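Local coordinates for Cas13d (uncultured Ruminococcus sp, PDB 6IV8), which probably works as a CRISPR effector that holds a guide RNA and uses it to recognise and cut complementary RNA, at residues A[58-63]-A[113-118]; A[81-86]-A[535-540]; A[520-525]-A[561-566]; A[889-894]-A[906-911]. The protein carries 2 engineered substitutions. All blocks are in the same frame, centred on the assembly; numbering follows the deposited sequence.

Contact 1 of 4, residues A[58-63]-A[113-118]; sequences AGMKSI and VNITFS. With nucleotides of chain B.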
# COMPACT_ATOMS: atom_id res chain seq x y z
N ALA A 58 -14.26 14.09 30.30
CA ALA A 58 -13.49 14.55 31.48
C ALA A 58 -13.57 13.55 32.64
O ALA A 58 -12.69 13.58 33.47
CB ALA A 58 -13.92 15.92 31.89
N GLY A 59 -14.60 12.71 32.68
CA GLY A 59 -14.70 11.67 33.70
C GLY A 59 -15.95 11.67 34.55
O GLY A 59 -16.00 10.83 35.39
N MSE A 60 -16.91 12.55 34.32
CA MSE A 60 -18.10 12.50 35.13
C MSE A 60 -19.13 11.55 34.55
O MSE A 60 -19.61 11.75 33.48
CB MSE A 60 -18.65 13.89 35.30
CG MSE A 60 -19.82 13.88 36.26
SE MSE A 60 -20.47 15.67 36.75
CE MSE A 60 -18.91 16.33 37.70
N LYS A 61 -19.37 10.45 35.26
CA LYS A 61 -20.30 9.37 34.88
C LYS A 61 -21.77 9.77 35.07
O LYS A 61 -22.48 9.70 34.12
CB LYS A 61 -19.94 8.12 35.68
CG LYS A 61 -20.79 6.89 35.44
CD LYS A 61 -20.20 5.66 36.06
CE LYS A 61 -20.98 4.39 35.82
NZ LYS A 61 -20.91 3.94 34.42
N SER A 62 -22.14 10.19 36.27
CA SER A 62 -23.51 10.66 36.53
C SER A 62 -23.63 11.53 37.79
O SER A 62 -22.75 11.52 38.64
CB SER A 62 -24.48 9.51 36.53
OG SER A 62 -24.40 8.73 37.69
N ILE A 63 -24.68 12.31 37.83
CA ILE A 63 -25.05 13.09 39.04
C ILE A 63 -26.35 12.46 39.53
O ILE A 63 -27.37 12.70 38.94
CB ILE A 63 -25.19 14.59 38.74
CG1 ILE A 63 -23.89 15.23 38.28
CG2 ILE A 63 -25.81 15.32 39.91
CD1 ILE A 63 -24.09 16.40 37.38
N VAL A 113 -27.18 26.89 39.78
CA VAL A 113 -27.28 26.74 38.31
C VAL A 113 -26.18 25.84 37.75
O VAL A 113 -26.43 25.17 36.79
CB VAL A 113 -27.20 28.12 37.66
CG1 VAL A 113 -27.39 28.07 36.16
CG2 VAL A 113 -28.18 29.08 38.29
N ASN A 114 -25.03 25.82 38.39
CA ASN A 114 -23.90 25.14 37.73
C ASN A 114 -23.03 24.35 38.69
O ASN A 114 -23.02 24.61 39.87
CB ASN A 114 -22.99 26.18 37.10
CG ASN A 114 -22.73 25.93 35.64
OD1 ASN A 114 -23.64 26.02 34.81
ND2 ASN A 114 -21.50 25.58 35.32
N ILE A 115 -22.28 23.45 38.08
CA ILE A 115 -21.28 22.58 38.74
C ILE A 115 -20.01 22.73 37.91
O ILE A 115 -20.07 22.60 36.71
CB ILE A 115 -21.76 21.13 38.83
CG1 ILE A 115 -22.92 21.01 39.82
CG2 ILE A 115 -20.63 20.20 39.19
CD1 ILE A 115 -23.50 19.64 39.87
N THR A 116 -18.91 23.03 38.57
CA THR A 116 -17.61 23.18 37.87
C THR A 116 -16.71 22.06 38.37
O THR A 116 -16.72 21.82 39.54
CB THR A 116 -17.04 24.59 38.05
OG1 THR A 116 -17.84 25.44 37.24
CG2 THR A 116 -15.60 24.71 37.60
N PHE A 117 -15.99 21.42 37.48
CA PHE A 117 -15.07 20.35 37.90
C PHE A 117 -13.97 20.20 36.87
O PHE A 117 -14.08 20.73 35.80
CB PHE A 117 -15.82 19.03 38.07
CG PHE A 117 -16.14 18.32 36.78
CD1 PHE A 117 -17.24 18.68 36.03
CD2 PHE A 117 -15.34 17.30 36.31
CE1 PHE A 117 -17.53 18.05 34.84
CE2 PHE A 117 -15.65 16.65 35.13
CZ PHE A 117 -16.74 17.03 34.39
N SER A 118 -12.93 19.47 37.23
CA SER A 118 -11.87 19.17 36.25
C SER A 118 -11.34 17.76 36.46
O SER A 118 -11.54 17.19 37.52
CB SER A 118 -10.79 20.21 36.23
OG SER A 118 -10.25 20.37 37.50
P A B 29 -27.86 5.48 25.87
OP1 A B 29 -27.56 4.08 26.22
OP2 A B 29 -28.89 6.20 26.67
O5' A B 29 -26.52 6.28 25.82
C5' A B 29 -26.53 7.70 25.52
C4' A B 29 -25.47 8.36 26.36
O4' A B 29 -25.85 8.24 27.75
C3' A B 29 -24.09 7.73 26.34
O3' A B 29 -23.48 8.18 25.14
C2' A B 29 -23.49 8.26 27.64
O2' A B 29 -23.07 9.62 27.54
C1' A B 29 -24.70 8.17 28.56
N9 A B 29 -24.68 6.88 29.22
C8 A B 29 -25.30 5.71 28.85
N7 A B 29 -24.95 4.68 29.57
C5 A B 29 -24.03 5.19 30.47
C6 A B 29 -23.26 4.59 31.46
N6 A B 29 -23.32 3.29 31.76
N1 A B 29 -22.47 5.39 32.22
C2 A B 29 -22.38 6.68 31.89
N3 A B 29 -23.02 7.35 30.94
C4 A B 29 -23.82 6.53 30.23

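Contact 2 of 4, residues A[81-86]-A[535-540]; sequences AVLEYE and MKSSAV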
# COMPACT_ATOMS: atom_id res chain seq x y z
N ALA A 81 -18.92 2.51 38.74
CA ALA A 81 -19.08 3.90 39.19
C ALA A 81 -18.15 4.16 40.38
O ALA A 81 -18.06 3.33 41.26
CB ALA A 81 -20.51 4.18 39.54
N VAL A 82 -17.43 5.27 40.36
CA VAL A 82 -16.61 5.62 41.54
C VAL A 82 -17.35 6.76 42.23
O VAL A 82 -17.54 7.78 41.59
CB VAL A 82 -15.17 6.02 41.16
CG1 VAL A 82 -14.39 6.44 42.38
CG2 VAL A 82 -14.44 4.95 40.37
N LEU A 83 -17.81 6.54 43.45
CA LEU A 83 -18.49 7.66 44.14
C LEU A 83 -17.42 8.70 44.43
O LEU A 83 -16.42 8.37 45.02
CB LEU A 83 -19.13 7.17 45.43
CG LEU A 83 -20.55 6.65 45.25
CD1 LEU A 83 -20.94 5.80 46.43
CD2 LEU A 83 -21.53 7.80 45.08
N GLU A 84 -17.63 9.90 43.93
CA GLU A 84 -16.62 10.96 44.11
C GLU A 84 -17.05 11.95 45.19
O GLU A 84 -16.25 12.17 46.05
CB GLU A 84 -16.39 11.68 42.78
CG GLU A 84 -15.74 10.80 41.76
CD GLU A 84 -14.23 10.81 41.82
OE1 GLU A 84 -13.69 11.44 42.71
OE2 GLU A 84 -13.62 10.20 40.98
N TYR A 85 -18.24 12.53 45.08
CA TYR A 85 -18.66 13.56 46.05
C TYR A 85 -20.14 13.48 46.39
O TYR A 85 -20.95 13.02 45.60
CB TYR A 85 -18.47 14.97 45.50
CG TYR A 85 -17.06 15.32 45.12
CD1 TYR A 85 -16.53 14.90 43.92
CD2 TYR A 85 -16.25 16.03 45.97
CE1 TYR A 85 -15.23 15.18 43.58
CE2 TYR A 85 -14.95 16.34 45.64
CZ TYR A 85 -14.44 15.92 44.43
OH TYR A 85 -13.15 16.19 44.10
N GLU A 86 -20.45 13.97 47.57
CA GLU A 86 -21.82 14.17 48.06
C GLU A 86 -21.96 15.69 48.15
O GLU A 86 -21.05 16.31 48.64
CB GLU A 86 -22.03 13.46 49.39
CG GLU A 86 -23.36 13.72 50.03
CD GLU A 86 -23.55 13.19 51.44
OE1 GLU A 86 -23.19 12.04 51.72
OE2 GLU A 86 -24.09 13.93 52.26
N MSE A 535 -26.74 2.38 45.34
CA MSE A 535 -27.79 2.57 46.26
C MSE A 535 -27.54 1.93 47.58
O MSE A 535 -27.93 2.48 48.55
CB MSE A 535 -29.13 2.13 45.73
CG MSE A 535 -29.72 3.21 44.85
SE MSE A 535 -31.50 2.82 44.19
CE MSE A 535 -31.09 1.22 43.17
N LYS A 536 -26.87 0.78 47.58
CA LYS A 536 -26.61 0.01 48.81
C LYS A 536 -25.33 0.47 49.52
O LYS A 536 -25.07 -0.02 50.58
CB LYS A 536 -26.55 -1.48 48.47
CG LYS A 536 -27.91 -2.12 48.26
CD LYS A 536 -27.90 -3.34 47.40
CE LYS A 536 -29.17 -4.13 47.59
NZ LYS A 536 -29.40 -5.12 46.52
N SER A 537 -24.59 1.40 48.94
CA SER A 537 -23.33 1.89 49.55
C SER A 537 -23.62 2.70 50.82
O SER A 537 -24.73 3.18 50.97
CB SER A 537 -22.51 2.67 48.57
OG SER A 537 -23.09 3.93 48.32
N SER A 538 -22.62 2.80 51.69
CA SER A 538 -22.72 3.54 52.97
C SER A 538 -22.98 5.02 52.71
O SER A 538 -23.81 5.59 53.37
CB SER A 538 -21.49 3.36 53.79
OG SER A 538 -21.10 2.00 53.84
N ALA A 539 -22.31 5.59 51.71
CA ALA A 539 -22.47 7.03 51.42
C ALA A 539 -23.89 7.38 50.98
O ALA A 539 -24.36 8.42 51.39
CB ALA A 539 -21.49 7.47 50.38
N VAL A 540 -24.52 6.54 50.15
CA VAL A 540 -25.88 6.84 49.64
C VAL A 540 -26.94 6.23 50.56
O VAL A 540 -27.75 6.97 51.06
CB VAL A 540 -26.03 6.33 48.20
CG1 VAL A 540 -27.32 6.78 47.56
CG2 VAL A 540 -24.85 6.72 47.35

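Contact 3 of 4, residues A[520-525]-A[561-566]; sequences TLISKF and NELFIV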
# COMPACT_ATOMS: atom_id res chain seq x y z
N THR A 520 -27.09 -6.42 24.29
CA THR A 520 -28.09 -5.56 24.94
C THR A 520 -28.35 -6.04 26.37
O THR A 520 -28.30 -5.23 27.26
CB THR A 520 -29.38 -5.46 24.11
OG1 THR A 520 -29.07 -4.98 22.81
CG2 THR A 520 -30.42 -4.57 24.75
N LEU A 521 -28.56 -7.34 26.56
CA LEU A 521 -28.84 -7.87 27.92
C LEU A 521 -27.64 -7.64 28.85
O LEU A 521 -27.87 -7.18 29.94
CB LEU A 521 -29.23 -9.34 27.86
CG LEU A 521 -30.52 -9.72 27.14
CD1 LEU A 521 -30.67 -11.22 27.12
CD2 LEU A 521 -31.76 -9.06 27.71
N ILE A 522 -26.42 -7.89 28.38
CA ILE A 522 -25.21 -7.76 29.24
C ILE A 522 -25.09 -6.31 29.71
O ILE A 522 -24.90 -6.11 30.87
CB ILE A 522 -23.94 -8.22 28.51
CG1 ILE A 522 -23.94 -9.73 28.28
CG2 ILE A 522 -22.71 -7.78 29.28
CD1 ILE A 522 -23.11 -10.17 27.13
N SER A 523 -25.27 -5.38 28.78
CA SER A 523 -25.18 -3.94 29.08
C SER A 523 -26.24 -3.54 30.11
O SER A 523 -25.89 -2.85 31.02
CB SER A 523 -25.30 -3.16 27.82
OG SER A 523 -25.46 -1.81 28.10
N LYS A 524 -27.49 -3.96 29.97
CA LYS A 524 -28.54 -3.59 30.94
C LYS A 524 -28.28 -4.17 32.33
O LYS A 524 -28.50 -3.50 33.28
CB LYS A 524 -29.91 -4.04 30.48
CG LYS A 524 -30.33 -3.56 29.11
CD LYS A 524 -30.21 -2.09 28.92
CE LYS A 524 -29.79 -1.78 27.51
NZ LYS A 524 -29.88 -0.34 27.20
N PHE A 525 -27.86 -5.43 32.39
CA PHE A 525 -27.55 -6.09 33.67
C PHE A 525 -26.35 -5.36 34.30
O PHE A 525 -26.37 -5.16 35.47
CB PHE A 525 -27.43 -7.61 33.49
CG PHE A 525 -28.73 -8.36 33.46
CD1 PHE A 525 -29.46 -8.56 34.62
CD2 PHE A 525 -29.23 -8.90 32.30
CE1 PHE A 525 -30.65 -9.26 34.61
CE2 PHE A 525 -30.42 -9.60 32.29
CZ PHE A 525 -31.14 -9.76 33.44
N ASN A 561 -21.88 -11.37 34.05
CA ASN A 561 -20.72 -12.25 33.78
C ASN A 561 -21.16 -13.52 33.02
O ASN A 561 -20.54 -13.83 32.06
CB ASN A 561 -19.96 -12.56 35.06
CG ASN A 561 -19.36 -11.33 35.72
OD1 ASN A 561 -18.92 -10.43 35.05
ND2 ASN A 561 -19.36 -11.29 37.02
N GLU A 562 -22.25 -14.15 33.44
CA GLU A 562 -22.77 -15.38 32.80
C GLU A 562 -23.23 -15.15 31.35
O GLU A 562 -22.89 -15.96 30.53
CB GLU A 562 -23.82 -16.04 33.68
CG GLU A 562 -23.25 -16.51 34.99
CD GLU A 562 -24.25 -17.19 35.90
OE1 GLU A 562 -25.40 -17.27 35.53
OE2 GLU A 562 -23.84 -17.67 36.95
N LEU A 563 -23.94 -14.06 31.07
CA LEU A 563 -24.44 -13.72 29.72
C LEU A 563 -23.25 -13.52 28.78
O LEU A 563 -23.37 -13.87 27.64
CB LEU A 563 -25.36 -12.50 29.79
CG LEU A 563 -26.85 -12.78 29.80
CD1 LEU A 563 -27.22 -14.21 30.10
CD2 LEU A 563 -27.61 -11.80 30.64
N PHE A 564 -22.16 -12.98 29.31
CA PHE A 564 -20.93 -12.76 28.52
C PHE A 564 -20.41 -14.11 28.03
O PHE A 564 -20.14 -14.24 26.86
CB PHE A 564 -19.92 -11.97 29.34
CG PHE A 564 -18.81 -11.37 28.55
CD1 PHE A 564 -18.98 -10.17 27.88
CD2 PHE A 564 -17.59 -12.01 28.44
CE1 PHE A 564 -17.96 -9.63 27.13
CE2 PHE A 564 -16.57 -11.46 27.70
CZ PHE A 564 -16.75 -10.27 27.05
N ILE A 565 -20.33 -15.08 28.92
CA ILE A 565 -19.91 -16.46 28.56
C ILE A 565 -20.93 -17.09 27.59
O ILE A 565 -20.50 -17.70 26.65
CB ILE A 565 -19.69 -17.32 29.81
CG1 ILE A 565 -18.55 -16.75 30.66
CG2 ILE A 565 -19.41 -18.75 29.41
CD1 ILE A 565 -18.55 -17.22 32.04
N VAL A 566 -22.21 -16.87 27.82
CA VAL A 566 -23.29 -17.40 26.94
C VAL A 566 -23.09 -16.83 25.53
O VAL A 566 -23.11 -17.58 24.62
CB VAL A 566 -24.70 -17.08 27.47
CG1 VAL A 566 -25.76 -17.24 26.40
CG2 VAL A 566 -25.06 -17.87 28.70

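Contact 4 of 4, residues A[889-894]-A[906-911]; sequences FVKALN and NLSIEQ. With nucleotides of chain B.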
# COMPACT_ATOMS: atom_id res chain seq x y z
N PHE A 889 -49.70 8.54 5.21
CA PHE A 889 -50.25 7.21 5.57
C PHE A 889 -49.42 6.62 6.72
O PHE A 889 -49.98 6.10 7.64
CB PHE A 889 -50.35 6.32 4.33
CG PHE A 889 -51.21 5.10 4.45
CD1 PHE A 889 -52.02 4.90 5.55
CD2 PHE A 889 -51.22 4.14 3.46
CE1 PHE A 889 -52.80 3.77 5.67
CE2 PHE A 889 -52.02 3.02 3.57
CZ PHE A 889 -52.80 2.84 4.67
N VAL A 890 -48.10 6.77 6.65
CA VAL A 890 -47.19 6.26 7.71
C VAL A 890 -47.54 6.97 9.02
O VAL A 890 -47.63 6.30 10.02
CB VAL A 890 -45.71 6.52 7.37
CG1 VAL A 890 -44.82 6.05 8.51
CG2 VAL A 890 -45.28 5.90 6.06
N LYS A 891 -47.73 8.28 8.97
CA LYS A 891 -48.05 9.06 10.18
C LYS A 891 -49.38 8.58 10.76
O LYS A 891 -49.41 8.35 11.94
CB LYS A 891 -48.00 10.56 9.93
CG LYS A 891 -46.60 11.11 9.71
CD LYS A 891 -46.49 12.59 9.87
CE LYS A 891 -47.03 13.37 8.70
NZ LYS A 891 -46.79 14.82 8.86
N ALA A 892 -50.39 8.38 9.92
CA ALA A 892 -51.68 7.92 10.47
C ALA A 892 -51.54 6.54 11.13
O ALA A 892 -52.01 6.39 12.21
CB ALA A 892 -52.73 7.92 9.40
N LEU A 893 -50.85 5.60 10.49
CA LEU A 893 -50.67 4.23 11.04
C LEU A 893 -49.90 4.25 12.37
O LEU A 893 -50.26 3.51 13.24
CB LEU A 893 -50.06 3.32 9.97
CG LEU A 893 -50.95 3.03 8.77
CD1 LEU A 893 -50.19 2.37 7.66
CD2 LEU A 893 -52.17 2.23 9.14
N ASN A 894 -48.93 5.16 12.48
CA ASN A 894 -48.04 5.34 13.66
C ASN A 894 -48.68 6.23 14.72
O ASN A 894 -48.15 6.31 15.78
CB ASN A 894 -46.70 5.95 13.29
CG ASN A 894 -45.76 4.98 12.62
OD1 ASN A 894 -45.93 3.78 12.68
ND2 ASN A 894 -44.74 5.51 11.99
N ASN A 906 -39.27 9.24 14.80
CA ASN A 906 -38.24 8.30 14.31
C ASN A 906 -38.88 7.24 13.39
O ASN A 906 -38.33 7.00 12.37
CB ASN A 906 -37.43 7.69 15.45
CG ASN A 906 -36.46 8.69 16.06
OD1 ASN A 906 -36.42 9.82 15.67
ND2 ASN A 906 -35.67 8.26 17.01
N LEU A 907 -40.01 6.69 13.79
CA LEU A 907 -40.74 5.65 13.02
C LEU A 907 -41.54 6.24 11.85
O LEU A 907 -41.95 5.49 11.02
CB LEU A 907 -41.62 4.89 14.00
CG LEU A 907 -40.87 4.10 15.08
CD1 LEU A 907 -41.82 3.28 15.89
CD2 LEU A 907 -39.78 3.24 14.48
N SER A 908 -41.82 7.53 11.85
CA SER A 908 -42.65 8.17 10.80
C SER A 908 -41.83 8.84 9.71
O SER A 908 -42.23 8.81 8.60
CB SER A 908 -43.57 9.18 11.39
OG SER A 908 -44.54 8.60 12.20
N ILE A 909 -40.69 9.41 10.05
CA ILE A 909 -39.87 10.21 9.12
C ILE A 909 -38.64 9.41 8.72
O ILE A 909 -37.82 9.13 9.57
CB ILE A 909 -39.54 11.55 9.79
CG1 ILE A 909 -40.83 12.25 10.22
CG2 ILE A 909 -38.68 12.42 8.90
CD1 ILE A 909 -40.61 13.46 11.04
N GLU A 910 -38.52 9.18 7.43
CA GLU A 910 -37.48 8.29 6.88
C GLU A 910 -36.09 8.77 7.27
O GLU A 910 -35.32 7.94 7.65
CB GLU A 910 -37.66 8.21 5.37
CG GLU A 910 -36.77 7.21 4.67
CD GLU A 910 -36.98 7.12 3.16
OE1 GLU A 910 -38.04 7.53 2.67
OE2 GLU A 910 -36.08 6.69 2.48
N GLN A 911 -35.88 10.08 7.24
CA GLN A 911 -34.59 10.74 7.55
C GLN A 911 -34.18 10.49 9.00
O GLN A 911 -33.02 10.52 9.24
CB GLN A 911 -34.65 12.23 7.24
CG GLN A 911 -34.74 12.56 5.76
CD GLN A 911 -36.09 12.35 5.12
OE1 GLN A 911 -37.11 12.20 5.77
NE2 GLN A 911 -36.09 12.29 3.80
P A B 26 -37.50 5.92 25.30
OP1 A B 26 -38.83 5.48 25.23
OP2 A B 26 -36.34 5.11 25.76
O5' A B 26 -37.05 6.24 23.80
C5' A B 26 -38.02 6.55 22.78
C4' A B 26 -37.33 6.70 21.47
O4' A B 26 -36.33 7.74 21.60
C3' A B 26 -36.52 5.51 20.98
O3' A B 26 -37.40 4.58 20.35
C2' A B 26 -35.47 6.16 20.06
O2' A B 26 -35.80 5.94 18.70
C1' A B 26 -35.50 7.65 20.48
N9 A B 26 -34.20 8.17 20.84
C8 A B 26 -33.47 7.94 21.97
N7 A B 26 -32.26 8.46 21.94
C5 A B 26 -32.19 9.05 20.69
C6 A B 26 -31.18 9.76 20.06
N6 A B 26 -29.99 10.02 20.61
N1 A B 26 -31.41 10.19 18.81
C2 A B 26 -32.61 9.97 18.27
N3 A B 26 -33.64 9.30 18.76
C4 A B 26 -33.37 8.87 20.00
P C B 1 -36.99 17.43 10.85
OP1 C B 1 -37.71 17.13 9.58
OP2 C B 1 -37.65 17.00 12.15
O5' C B 1 -35.46 17.08 10.55
C5' C B 1 -34.27 17.83 10.95
C4' C B 1 -33.28 16.89 11.63
O4' C B 1 -33.01 15.75 10.79
C3' C B 1 -31.93 17.45 12.07
O3' C B 1 -31.76 17.20 13.46
C2' C B 1 -30.88 16.68 11.25
O2' C B 1 -29.82 16.11 11.98
C1' C B 1 -31.63 15.45 10.76
N1 C B 1 -31.36 14.97 9.41
C2 C B 1 -31.30 15.88 8.34
O2 C B 1 -31.29 17.10 8.57
N3 C B 1 -31.22 15.41 7.08
C4 C B 1 -31.23 14.09 6.86
N4 C B 1 -31.13 13.67 5.60
C5 C B 1 -31.33 13.15 7.92
C6 C B 1 -31.42 13.63 9.17

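Contact 1 of 4, residues A[58-63]-A[113-118]
The methyl CE of Met60, a selenomethionine, lies over one face of the Phe117 ring, 3.5 Å from the ring centroid and 3.3 Å from Phe117 CD1, a CH-pi contact. SE stands farther out and oblique, completing a Met-aromatic pair. The long flexible thioether suits this place: it runs extended from the backbone and then bends at its last torsion (chi3 -65°), which folds the methyl onto the ring. Ala58 CB reaches the far end of the same ring, 3.7 Å from Phe117 CE2, where a small side chain fits at the close of the short helix; Gly59, with positive phi, ends that helix in a Schellman motif. Farther along strand 60-65, Ile63 and Ile115 meet tip to tip, CD1 to CD1 at 4.1 Å. Lys61 instead extends to the bound RNA, where NZ donates to N1 of A29 of chain B at 3.1 Å and also bonds Asn79. A classic beta bulge, with Lys61 and Ser62 both opposite Thr73, shapes this part of the strand. Strand 60-65 edges a four-stranded antiparallel sheet and strand 114-119 is central in a three-stranded one, so the contact joins two sheets, with Ile72 and Ile105 also packing on Met60.

Contact 2 of 4, residues A[81-86]-A[535-540]
Strand 81-86 passes the chain that leaves helix 511-536, and the two backbones come nearest at Glu86 and Ala539, whose CA atoms are 7.9 Å apart. The strand belongs to a four-stranded antiparallel sheet and carries a classic beta bulge, in which Glu84 and Tyr85 both lie opposite Ile72. The extra residue puts Leu83 and Glu86, three positions apart, both toward the loop, while Glu84 and Tyr85 serve the other side: the Glu84 carboxylate bonds Ser74, Ser98 and Ser103, and the Tyr85 hydroxyl bonds the backbone of strand 105-110. Leu83 carries the contact. Its branched end is broad enough to touch three residues of the turn at once: CD1 lies 4.1 Å from Val540 CG2 and 4.3 Å from Ala539 CB, and CD2 also comes near Val540 CG2, the two branched chains crossing obliquely. Ala539 faces the strand, and its single methyl lets the turn come close to Leu83. Glu86 is extended, with CG anti to the backbone N (chi1 174°), and its OE1 passes 3.8 Å from Ala539 O, a distance too long for a hydrogen bond; as a carboxylate Glu86 would have no proton to offer. Its other oxygen has a long, weak ion pair with Lys69. No hydrogen bond crosses between the segments. Ser537 OG instead bonds Ile534 O in the last turn of the helix and takes a weak bond from Val540 N at 3.5 Å, while Leu83 CD1 rests 3.4 Å from the same OG.

Contact 3 of 4, residues A[520-525]-A[561-566]
Two phenyl rings, Phe525 and Phe564, border the contact, and each is approached obliquely by an aliphatic branch from the other helix. Leu563 CD2 comes to the Phe525 ring at CD2, 3.7 Å away, and at CE2; Phe553 also meets the Phe525 ring, the two planes about 20° apart. On the other side of the interface, Ile522 CD1 lies 4.2 Å from Phe564 CD1, and Phe564 also packs on a sugar of the bound RNA. The helices that bring these groups together, 511-536 and 556-570, run antiparallel, with segment axes 9.1 Å apart and N-to-C directions at 166°. Ile522 and Leu563 form the middle of the interface, sliding past each other in opposite directions, and Ile522 CG1 presses on Leu563 CB at 3.5 Å, tighter than usual carbon contact. The longer arm of Ile522, CG1 to CD1, does the touching; CD1 lies 3.7 Å from Phe564 CA, against the backbone of the opposite helix. Leu563 has an unusual conformation, chi2 15° being close to eclipsed, which probably costs some strain; it carries CD2 toward Phe525 and to within 4.1 Å of Leu521 CB. Charged neighbours face elsewhere: Lys524 forms a salt bridge with Asp178 of helix 168-197, and Glu562 one with Arg558. Ile502 of helix 497-505 packs on both Leu521 and Leu563. With no hydrogen bond between the segments, the pairing rests on the fit of hydrocarbon surfaces, and burying the leucines and isoleucine is probably its main source of stability.

Contact 4 of 4, residues A[889-894]-A[906-911]
Just ahead of Leu907 and Ser908, which meet Asn894 of the other helix, Asn906 turns away and grips the bound RNA, probably the guide. Its ND2 donates to both O2' and N3 of A26 of chain B, each 2.9 Å away, and an amide with two N-H groups suits such a pair of acceptors. At Leu907 the carbonyl oxygen takes a weak, bent bond from Asn894 ND2 (3.0 Å, 126°) and a second bond from the Tyr745 hydroxyl. Ser908 does more: its OG receives a nearly straight bond from Asn894 ND2 (3.1 Å, 171°), lying in the amide plane, and also bonds Phe904 O a turn back. Asn894 is further fixed by Tyr822 at OD1, so both ends of its amide are used. These helices, 887-894 and 901-908, follow one another near the C-terminus, a region that in Cas13 enzymes probably belongs to a helical HEPN domain. Ser908 CB rests 4.0 Å from Lys891 CG, and Ser908 O lies 3.8 Å from Val890 CG1, a short branch that fits against the backbone where the helix ends. Ile909 leaves helical geometry, starting the turn that leads to helix 910-913. There Gln911 packs its CB at 3.5 Å from C5 of C1 of chain B.

Overall arrangement
Contacts 1 and 2 are neighbours on one sheet: their centres lie about 15 Å apart and they touch where Lys61 CD meets Ala81 CA at 3.8 Å. Contact 2 shares helix 511-536 with contact 3, their centres about 24 Å apart, so this one helix ties the sheet end of the protein to its helical interior; the centre of contact 3 is about 12 Å from the centre of the chain. A bound magnesium ion is about 14 Å from the side chain of Leu521. Contact 4 stands apart, its centre about 33 Å from that of contact 3, yet contacts 1 and 4 both bond the RNA, at A29 and A26 of chain B, and contact 3 touches a sugar through Phe564.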